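Local coordinates for protein cystatin-2 (Ornithodoros moubata, PDB 3L0R) that inhibits a broad range of cysteine proteinases, mammalian cathepsins B, C, H, L and S among them, as a secreted salivary member of the cystatin family, at residues L20-T25 against Y72-C77. Sequence-based numbering, arbitrary orientation.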
# COMPACT_ATOMS: atom_id res chain seq x y z
N LEU A 20 1.63 2.02 -5.47
CA LEU A 20 2.01 0.80 -4.78
C LEU A 20 1.23 0.62 -3.46
O LEU A 20 0.87 -0.50 -3.09
CB LEU A 20 3.53 0.77 -4.53
CG LEU A 20 4.43 0.44 -5.73
CD1 LEU A 20 5.82 0.99 -5.48
CD2 LEU A 20 4.52 -1.04 -6.02
N ALA A 21 0.99 1.73 -2.78
CA ALA A 21 0.24 1.76 -1.53
C ALA A 21 -1.18 1.28 -1.75
O ALA A 21 -1.70 0.46 -0.97
CB ALA A 21 0.26 3.14 -0.91
N HIS A 22 -1.80 1.73 -2.83
CA HIS A 22 -3.12 1.26 -3.18
C HIS A 22 -3.12 -0.21 -3.52
O HIS A 22 -4.03 -0.95 -3.13
CB HIS A 22 -3.65 2.07 -4.36
CG HIS A 22 -4.24 3.39 -3.96
ND1 HIS A 22 -5.42 3.49 -3.27
CD2 HIS A 22 -3.81 4.65 -4.18
CE1 HIS A 22 -5.70 4.77 -3.08
NE2 HIS A 22 -4.74 5.50 -3.62
N PHE A 23 -2.11 -0.65 -4.26
CA PHE A 23 -1.97 -2.06 -4.62
C PHE A 23 -1.96 -2.92 -3.36
O PHE A 23 -2.65 -3.91 -3.27
CB PHE A 23 -0.71 -2.32 -5.46
CG PHE A 23 -0.32 -3.77 -5.51
CD1 PHE A 23 -1.01 -4.66 -6.34
CD2 PHE A 23 0.70 -4.27 -4.69
CE1 PHE A 23 -0.67 -6.01 -6.37
CE2 PHE A 23 1.04 -5.61 -4.71
CZ PHE A 23 0.36 -6.49 -5.55
N ALA A 24 -1.16 -2.51 -2.38
CA ALA A 24 -0.98 -3.29 -1.17
C ALA A 24 -2.23 -3.26 -0.29
O ALA A 24 -2.59 -4.27 0.34
CB ALA A 24 0.23 -2.79 -0.40
N THR A 25 -2.90 -2.12 -0.26
CA THR A 25 -4.06 -1.92 0.61
C THR A 25 -5.31 -2.61 0.05
O THR A 25 -6.06 -3.26 0.79
CB THR A 25 -4.29 -0.41 0.85
OG1 THR A 25 -3.16 0.11 1.56
CG2 THR A 25 -5.55 -0.15 1.66
N TYR A 72 -11.90 -2.88 -6.98
CA TYR A 72 -11.18 -1.79 -6.33
C TYR A 72 -10.56 -0.81 -7.33
O TYR A 72 -9.86 -1.23 -8.25
CB TYR A 72 -10.05 -2.33 -5.43
CG TYR A 72 -9.35 -1.21 -4.68
CD1 TYR A 72 -9.76 -0.86 -3.39
CD2 TYR A 72 -8.30 -0.48 -5.27
CE1 TYR A 72 -9.12 0.19 -2.69
CE2 TYR A 72 -7.68 0.57 -4.58
CZ TYR A 72 -8.10 0.89 -3.29
OH TYR A 72 -7.49 1.93 -2.62
N SER A 73 -10.79 0.48 -7.11
CA SER A 73 -9.97 1.52 -7.75
C SER A 73 -9.68 2.66 -6.77
O SER A 73 -10.51 2.99 -5.92
CB SER A 73 -10.62 2.06 -9.03
OG SER A 73 -11.78 2.81 -8.75
N ALA A 74 -8.49 3.26 -6.89
CA ALA A 74 -8.09 4.39 -6.07
C ALA A 74 -9.08 5.54 -6.19
O ALA A 74 -9.38 6.24 -5.21
CB ALA A 74 -6.69 4.86 -6.47
N GLU A 75 -9.61 5.72 -7.40
CA GLU A 75 -10.46 6.85 -7.75
C GLU A 75 -11.87 6.71 -7.19
O GLU A 75 -12.48 7.69 -6.75
CB GLU A 75 -10.47 6.99 -9.29
CG GLU A 75 -11.57 7.86 -9.89
CD GLU A 75 -11.72 7.63 -11.39
OE1 GLU A 75 -11.82 6.46 -11.82
OE2 GLU A 75 -11.73 8.63 -12.14
N GLN A 76 -12.37 5.48 -7.22
CA GLN A 76 -13.75 5.22 -6.85
C GLN A 76 -13.83 5.03 -5.34
O GLN A 76 -14.71 5.57 -4.68
CB GLN A 76 -14.25 3.98 -7.59
CG GLN A 76 -15.61 4.11 -8.22
CD GLN A 76 -15.80 5.42 -8.97
OE1 GLN A 76 -15.02 5.76 -9.86
NE2 GLN A 76 -16.84 6.16 -8.59
N CYS A 77 -12.88 4.27 -4.81
CA CYS A 77 -12.92 3.84 -3.41
C CYS A 77 -12.26 4.85 -2.49
O CYS A 77 -11.21 4.59 -1.92
CB CYS A 77 -12.29 2.46 -3.26
SG CYS A 77 -13.01 1.27 -4.41
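The imidazole of His22 carries the methyl group of Ala74 over one face and meets the hydroxyl of Tyr72 at its edge. This small surface contact belongs to the cystatin fold, an antiparallel sheet wrapped round one helix: it ties a flank of helix 15-25 to the loop between strands 52-66 and 86-95. Ala74 CB lies 3.5 Å from the centroid of the His22 ring, a CH-pi contact almost over the ring centre. In the plane of the imidazole, His22 ND1 and Tyr72 OH share a hydrogen bond of 2.7 Å with an angle of 154°. The two rings approach by their edges, planes inclined at 48°, and neither covers the other's face. CB of His22 already points to the loop, and with CG anti to the carbonyl carbon (chi1 -82°) the ring swings so that ND1 meets the phenol and one face lies against Ala74 CB. Tyr72 OH also bonds Thr37 OG1 on strand 34-48, and the Tyr72 ring packs edge-to-face with Tyr35, so helix, loop and sheet are joined through one phenol. Were His22 cut back to an alanine, Tyr72 OH would probably lose its mate on the helix and Ala74 CB the ring face it rests on. Within the loop, Ser73 OG accepts from Gln76 N in an ST motif, and the disulfide of Cys77 with Cys65 anchors the turn to strand 52-66. One helical turn past Ala21, Thr25 grips Ala21 O twice: its N and its OG1, each 2.9 Å from that oxygen, come from opposite faces of the carbonyl plane.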